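Local coordinates for protein putative drug/sodium antiporter (Escherichia coli, PDB 4Z3N) that probably works as a multidrug and toxin extrusion (MATE) antiporter in the cell membrane, linked to transport of the genotoxin colibactin, at residues N325-R328 against T329-Y333; L449-R452 against L453-S457. All blocks are in the same frame, centred on the assembly; numbering follows the deposited sequence.

Both interactions are local, each within one continuous run of chain at a helix end, and their centres lie about 12 Å apart. Interaction 1 is the start of helix 326-358, interaction 2 the finish of helix 432-453 and the loop toward helix 458-467. Each is partly buried, with polar or charged side chains at its outer edge. They meet by side-chain packing: CD2 of L330 is 3.8 Å from CD1 of L454, and OH of Y333 packs on CB of A450. Helix 382-399 touches residues of both. In interaction 1 side chains serve the first helical turn by capping and hydroxyl bonding; in interaction 2 an arginine binds a last-turn carbonyl, and a tryptophan faces lipid.

Interaction 1: residues N325-R328 against T329-Y333; sequences NVTR and TLNAY
The hydroxyl of T329 reaches back to the carbonyl of V326: OG1 donates to V326 O at 2.6 Å. Its chi1 of 70° sets OG1 between the backbone N and the carbonyl carbon, while CG2 turns to N325 O. V326 O also accepts from L330 N at 3.1 Å, so two donors grip one carbonyl. One residue on, N331 N donates to T327 O at 2.8 Å, and the N331 side chain runs beside that of T327, ND2 of N331 lying 3.4 Å from CG2 of T327. The first turn of helix 326-358 is capped here: N325 is the N-cap, and its OD1 accepts from R328 N at 3.1 Å, with the donor 51° out of the amide's carbonyl plane. A water accepts from N331 ND2 at 3.0 Å and, weakly, from R328 NH1. The extended arginine has stronger partners in the chain before helix 28-56, NE donating to M23 O and NH2 to G26 O. Farther out, T329 OG1 is hydrogen-bonded to Y395 OH of helix 382-399, and V326 packs on L460, L461 and N464 of helix 458-467.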
ATOM      1  N   ASN A 325      18.015 -16.431 -13.117  1.00 31.08           N
ATOM      2  CA  ASN A 325      18.297 -17.230 -11.935  1.00 28.18           C
ATOM      3  C   ASN A 325      17.043 -17.391 -11.072  1.00 29.24           C
ATOM      4  O   ASN A 325      16.780 -16.574 -10.189  1.00 31.41           O
ATOM      5  CB  ASN A 325      19.431 -16.555 -11.138  1.00 28.87           C
ATOM      6  CG  ASN A 325      20.023 -17.441 -10.036  1.00 32.54           C
ATOM      7  OD1 ASN A 325      19.382 -18.377  -9.522  1.00 27.56           O
ATOM      8  ND2 ASN A 325      21.260 -17.115  -9.643  1.00 28.17           N
ATOM      9  N   VAL A 326      16.364 -18.528 -11.250  1.00 25.87           N
ATOM     10  CA  VAL A 326      15.073 -18.788 -10.627  1.00 26.56           C
ATOM     11  C   VAL A 326      15.202 -19.212  -9.173  1.00 26.99           C
ATOM     12  O   VAL A 326      14.379 -18.870  -8.343  1.00 31.09           O
ATOM     13  CB  VAL A 326      14.301 -19.893 -11.372  1.00 27.71           C
ATOM     14  CG1 VAL A 326      12.986 -20.199 -10.651  1.00 26.48           C
ATOM     15  CG2 VAL A 326      14.082 -19.517 -12.811  1.00 26.37           C
ATOM     16  N   THR A 327      16.235 -19.994  -8.904  1.00 30.62           N
ATOM     17  CA  THR A 327      16.578 -20.485  -7.578  1.00 27.60           C
ATOM     18  C   THR A 327      16.781 -19.326  -6.604  1.00 29.10           C
ATOM     19  O   THR A 327      16.282 -19.341  -5.464  1.00 26.31           O
ATOM     20  CB  THR A 327      17.861 -21.354  -7.653  1.00 25.83           C
ATOM     21  OG1 THR A 327      17.490 -22.707  -7.917  1.00 32.29           O
ATOM     22  CG2 THR A 327      18.644 -21.299  -6.367  1.00 25.17           C
ATOM     23  N   ARG A 328      17.520 -18.323  -7.072  1.00 26.40           N
ATOM     24  CA  ARG A 328      17.831 -17.170  -6.267  1.00 23.88           C
ATOM     25  C   ARG A 328      16.557 -16.360  -5.971  1.00 27.07           C
ATOM     26  O   ARG A 328      16.436 -15.777  -4.888  1.00 25.06           O
ATOM     27  CB  ARG A 328      18.887 -16.319  -6.969  1.00 26.46           C
ATOM     28  CG  ARG A 328      19.377 -15.144  -6.138  1.00 29.46           C
ATOM     29  CD  ARG A 328      20.694 -14.562  -6.636  1.00 27.67           C
ATOM     30  NE  ARG A 328      21.050 -13.347  -5.902  1.00 31.53           N
ATOM     31  CZ  ARG A 328      21.698 -13.336  -4.742  1.00 31.27           C
ATOM     32  NH1 ARG A 328      22.052 -14.480  -4.178  1.00 30.26           N
ATOM     33  NH2 ARG A 328      21.981 -12.186  -4.146  1.00 28.99           N
ATOM     34  N   THR A 329      15.611 -16.339  -6.917  1.00 25.47           N
ATOM     35  CA  THR A 329      14.360 -15.607  -6.710  1.00 29.07           C
ATOM     36  C   THR A 329      13.556 -16.322  -5.619  1.00 27.74           C
ATOM     37  O   THR A 329      12.925 -15.677  -4.780  1.00 29.76           O
ATOM     38  CB  THR A 329      13.491 -15.456  -8.019  1.00 25.04           C
ATOM     39  OG1 THR A 329      12.940 -16.719  -8.416  1.00 26.72           O
ATOM     40  CG2 THR A 329      14.302 -14.878  -9.167  1.00 24.29           C
ATOM     41  N   LEU A 330      13.612 -17.650  -5.619  1.00 24.31           N
ATOM     42  CA  LEU A 330      12.975 -18.447  -4.581  1.00 25.62           C
ATOM     43  C   LEU A 330      13.642 -18.233  -3.222  1.00 27.45           C
ATOM     44  O   LEU A 330      12.953 -18.111  -2.201  1.00 26.95           O
ATOM     45  CB  LEU A 330      13.005 -19.932  -4.948  1.00 24.37           C
ATOM     46  CG  LEU A 330      12.000 -20.428  -5.971  1.00 28.37           C
ATOM     47  CD1 LEU A 330      11.982 -21.966  -5.998  1.00 28.73           C
ATOM     48  CD2 LEU A 330      10.605 -19.867  -5.672  1.00 28.61           C
ATOM     49  N   ASN A 331      14.976 -18.209  -3.204  1.00 25.82           N
ATOM     50  CA  ASN A 331      15.713 -17.898  -1.982  1.00 26.78           C
ATOM     51  C   ASN A 331      15.438 -16.493  -1.512  1.00 26.90           C
ATOM     52  O   ASN A 331      15.431 -16.232  -0.314  1.00 30.24           O
ATOM     53  CB  ASN A 331      17.228 -18.042  -2.171  1.00 27.35           C
ATOM     54  CG  ASN A 331      17.651 -19.444  -2.522  1.00 26.32           C
ATOM     55  OD1 ASN A 331      17.165 -20.424  -1.956  1.00 25.24           O
ATOM     56  ND2 ASN A 331      18.572 -19.543  -3.466  1.00 23.51           N
ATOM     57  N   ALA A 332      15.248 -15.588  -2.468  1.00 26.14           N
ATOM     58  CA  ALA A 332      14.960 -14.192  -2.172  1.00 25.88           C
ATOM     59  C   ALA A 332      13.616 -14.068  -1.454  1.00 25.56           C
ATOM     60  O   ALA A 332      13.514 -13.356  -0.436  1.00 24.29           O
ATOM     61  CB  ALA A 332      14.973 -13.359  -3.435  1.00 24.17           C
ATOM     62  N   TYR A 333      12.602 -14.771  -1.958  1.00 21.52           N
ATOM     63  CA  TYR A 333      11.300 -14.788  -1.294  1.00 21.60           C
ATOM     64  C   TYR A 333      11.375 -15.269   0.166  1.00 24.51           C
ATOM     65  O   TYR A 333      10.879 -14.594   1.070  1.00 22.66           O
ATOM     66  CB  TYR A 333      10.328 -15.657  -2.060  1.00 25.43           C
ATOM     67  CG  TYR A 333       9.111 -16.010  -1.251  1.00 27.34           C
ATOM     68  CD1 TYR A 333       8.038 -15.134  -1.150  1.00 21.54           C
ATOM     69  CD2 TYR A 333       9.039 -17.221  -0.574  1.00 27.92           C
ATOM     70  CE1 TYR A 333       6.944 -15.452  -0.389  1.00 22.97           C
ATOM     71  CE2 TYR A 333       7.944 -17.547   0.179  1.00 29.10           C
ATOM     72  CZ  TYR A 333       6.900 -16.659   0.273  1.00 25.82           C
ATOM     73  OH  TYR A 333       5.813 -17.003   1.031  1.00 27.68           O
TER
HETATM   74  O   HOH W   1      20.942 -17.742  -4.086  1.00 13.69           O

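Interaction 2: residues L449-R452 against L453-S457; sequences LAWR and LLRLS. With OLC ((2R)-2,3-dihydroxypropyl (9Z)-octadec-9-enoate), chain F.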
ATOM      1  N   LEU A 449      -1.038 -21.881   1.238  1.00 25.94           N
ATOM      2  CA  LEU A 449      -0.983 -21.861  -0.223  1.00 28.48           C
ATOM      3  C   LEU A 449       0.366 -21.349  -0.684  1.00 30.74           C
ATOM      4  O   LEU A 449       1.041 -22.018  -1.453  1.00 29.82           O
ATOM      5  CB  LEU A 449      -2.105 -21.009  -0.825  1.00 31.02           C
ATOM      6  CG  LEU A 449      -2.276 -21.064  -2.359  1.00 32.72           C
ATOM      7  CD1 LEU A 449      -2.302 -22.491  -2.905  1.00 22.58           C
ATOM      8  CD2 LEU A 449      -3.545 -20.326  -2.783  1.00 32.82           C
ATOM      9  N   ALA A 450       0.767 -20.181  -0.183  1.00 29.73           N
ATOM     10  CA  ALA A 450       2.070 -19.606  -0.516  1.00 29.80           C
ATOM     11  C   ALA A 450       3.215 -20.604  -0.360  1.00 28.28           C
ATOM     12  O   ALA A 450       3.993 -20.786  -1.289  1.00 29.53           O
ATOM     13  CB  ALA A 450       2.341 -18.362   0.350  1.00 28.27           C
ATOM     14  N   TRP A 451       3.308 -21.228   0.814  1.00 26.74           N
ATOM     15  CA  TRP A 451       4.309 -22.258   1.110  1.00 30.92           C
ATOM     16  C   TRP A 451       4.356 -23.406   0.070  1.00 37.47           C
ATOM     17  O   TRP A 451       5.437 -23.895  -0.282  1.00 39.02           O
ATOM     18  CB  TRP A 451       4.046 -22.825   2.508  1.00 33.11           C
ATOM     19  CG  TRP A 451       4.994 -23.913   2.962  1.00 44.75           C
ATOM     20  CD1 TRP A 451       6.295 -24.077   2.589  1.00 47.86           C
ATOM     21  CD2 TRP A 451       4.703 -24.990   3.871  1.00 52.96           C
ATOM     22  NE1 TRP A 451       6.832 -25.188   3.200  1.00 49.09           N
ATOM     23  CE2 TRP A 451       5.879 -25.763   3.992  1.00 55.14           C
ATOM     24  CE3 TRP A 451       3.562 -25.372   4.593  1.00 52.17           C
ATOM     25  CZ2 TRP A 451       5.950 -26.897   4.807  1.00 66.16           C
ATOM     26  CZ3 TRP A 451       3.636 -26.500   5.405  1.00 58.54           C
ATOM     27  CH2 TRP A 451       4.823 -27.247   5.505  1.00 67.38           C
ATOM     28  N   ARG A 452       3.197 -23.828  -0.428  1.00 33.11           N
ATOM     29  CA  ARG A 452       3.141 -24.892  -1.430  1.00 36.15           C
ATOM     30  C   ARG A 452       3.546 -24.431  -2.822  1.00 35.55           C
ATOM     31  O   ARG A 452       4.188 -25.180  -3.557  1.00 39.66           O
ATOM     32  CB  ARG A 452       1.742 -25.499  -1.483  1.00 35.96           C
ATOM     33  CG  ARG A 452       1.367 -26.158  -0.166  1.00 52.81           C
ATOM     34  CD  ARG A 452       0.118 -27.001  -0.295  1.00 71.97           C
ATOM     35  NE  ARG A 452      -0.181 -27.720   0.941  1.00 77.29           N
ATOM     36  CZ  ARG A 452      -1.226 -28.524   1.093  1.00 84.29           C
ATOM     37  NH1 ARG A 452      -2.077 -28.710   0.087  1.00 90.35           N
ATOM     38  NH2 ARG A 452      -1.420 -29.139   2.252  1.00 86.50           N
ATOM     39  N   LEU A 453       3.166 -23.211  -3.185  1.00 28.83           N
ATOM     40  CA  LEU A 453       3.443 -22.699  -4.511  1.00 29.58           C
ATOM     41  C   LEU A 453       4.866 -22.161  -4.666  1.00 32.86           C
ATOM     42  O   LEU A 453       5.340 -22.012  -5.776  1.00 36.90           O
ATOM     43  CB  LEU A 453       2.454 -21.595  -4.898  1.00 27.75           C
ATOM     44  CG  LEU A 453       0.977 -21.904  -5.134  1.00 29.98           C
ATOM     45  CD1 LEU A 453       0.200 -20.614  -5.404  1.00 26.21           C
ATOM     46  CD2 LEU A 453       0.771 -22.912  -6.243  1.00 27.52           C
ATOM     47  N   LEU A 454       5.563 -21.845  -3.588  1.00 32.44           N
ATOM     48  CA  LEU A 454       6.840 -21.197  -3.827  1.00 31.80           C
ATOM     49  C   LEU A 454       7.943 -22.218  -3.674  1.00 29.80           C
ATOM     50  O   LEU A 454       8.480 -22.471  -2.605  1.00 35.41           O
ATOM     51  CB  LEU A 454       7.047 -20.000  -2.876  1.00 32.24           C
ATOM     52  CG  LEU A 454       6.601 -18.602  -3.353  1.00 31.45           C
ATOM     53  CD1 LEU A 454       7.498 -18.090  -4.481  1.00 27.27           C
ATOM     54  CD2 LEU A 454       5.112 -18.530  -3.761  1.00 27.77           C
ATOM     55  N   ARG A 455       8.375 -22.707  -4.806  1.00 34.71           N
ATOM     56  CA  ARG A 455       9.310 -23.802  -4.833  1.00 42.02           C
ATOM     57  C   ARG A 455       9.530 -24.110  -6.300  1.00 35.40           C
ATOM     58  O   ARG A 455       8.731 -23.687  -7.150  1.00 34.68           O
ATOM     59  CB  ARG A 455       8.771 -25.010  -4.043  1.00 35.51           C
ATOM     60  CG  ARG A 455       7.424 -25.512  -4.468  1.00 37.22           C
ATOM     61  CD  ARG A 455       7.122 -26.873  -3.855  1.00 44.41           C
ATOM     62  NE  ARG A 455       6.368 -26.792  -2.600  1.00 57.94           N
ATOM     63  CZ  ARG A 455       6.889 -26.945  -1.379  1.00 60.98           C
ATOM     64  NH1 ARG A 455       8.186 -27.192  -1.218  1.00 50.91           N
ATOM     65  NH2 ARG A 455       6.101 -26.858  -0.312  1.00 55.43           N
ATOM     66  N   LEU A 456      10.617 -24.800  -6.604  1.00 33.16           N
ATOM     67  CA  LEU A 456      10.857 -25.240  -7.977  1.00 31.21           C
ATOM     68  C   LEU A 456       9.717 -26.097  -8.476  1.00 25.60           C
ATOM     69  O   LEU A 456       9.219 -26.966  -7.759  1.00 25.85           O
ATOM     70  CB  LEU A 456      12.165 -26.022  -8.083  1.00 31.10           C
ATOM     71  CG  LEU A 456      13.371 -25.120  -8.025  1.00 30.50           C
ATOM     72  CD1 LEU A 456      14.639 -25.954  -7.839  1.00 29.62           C
ATOM     73  CD2 LEU A 456      13.372 -24.285  -9.313  1.00 31.10           C
ATOM     74  N   SER A 457       9.304 -25.823  -9.703  1.00 23.44           N
ATOM     75  CA  SER A 457       8.320 -26.626 -10.412  1.00 25.66           C
ATOM     76  C   SER A 457       8.674 -26.570 -11.884  1.00 28.67           C
ATOM     77  O   SER A 457       9.358 -25.641 -12.311  1.00 29.40           O
ATOM     78  CB  SER A 457       6.911 -26.107 -10.179  1.00 24.69           C
ATOM     79  OG  SER A 457       6.707 -24.904 -10.895  1.00 29.69           O
TER
HETATM   80  C18 OLC F 505      -0.155 -22.395   9.431  1.00 34.93           C
HETATM   81  C10 OLC F 505       8.645 -23.515   6.030  1.00 46.52           C
HETATM   82  C9  OLC F 505       9.926 -23.375   5.622  1.00 41.69           C
HETATM   83  C17 OLC F 505       0.576 -22.286   8.102  1.00 35.50           C
HETATM   84  C11 OLC F 505       7.750 -22.303   6.225  1.00 44.34           C
HETATM   85  C8  OLC F 505      10.223 -23.271   4.134  1.00 40.81           C
HETATM   86  C16 OLC F 505       2.068 -22.119   8.324  1.00 40.44           C
HETATM   87  C12 OLC F 505       6.305 -22.679   5.966  1.00 50.79           C
HETATM   88  C7  OLC F 505      11.697 -23.481   3.832  1.00 35.03           C
HETATM   89  C15 OLC F 505       2.823 -21.839   7.031  1.00 34.75           C
HETATM   90  C13 OLC F 505       5.347 -21.923   6.879  1.00 52.10           C
HETATM   91  C6  OLC F 505      11.834 -24.135   2.480  1.00 37.46           C
HETATM   92  C14 OLC F 505       4.054 -22.716   6.957  1.00 48.89           C
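R455 folds back over the end of helix 432-453, its NE donating to R452 O at 2.9 Å. The bond is bent, and the carbonyl oxygen sits 24° out of the guanidinium plane. A bend at chi3 (94°) turns the group back toward the helix, where W451 O lies over one of its faces. NH2 also approaches the W451 indole, 4.0 Å from NE1, with the two planes 49° apart. Across the other face of that indole runs the oleoyl chain of a bound monoolein: C12 stands 3.5 Å from W451 CG, and C14 passes 3.6 Å from W451 CE3, beyond the edge of the six-membered ring. The tight side is apolar: A450 is buried against Y333 and against I388 and A392 of helix 382-399, and L454 against L330, Y333 and Y395. At L454 the backbone leaves helical geometry, and its N bonds A450 O only weakly. L449 and L453, one turn apart, form the apolar pair at its margin, CG of L449 4.0 Å from CD1 of L453, while L453 N donates to L449 O at 3.0 Å. L449 continues onto L407 and L408 of helix 402-413. The outer side is looser: R452 and R455 are exposed, with R452 NE 6.5 Å from R455 NH2. Beyond them S457 N-caps helix 458-467 through OG to L460 N. Lipid chain and guanidinium on the two faces of one indole are consistent with an interfacial tryptophan at the membrane border, and the positive charge of R455 would probably offset the partial negative charge of the helix C-terminus.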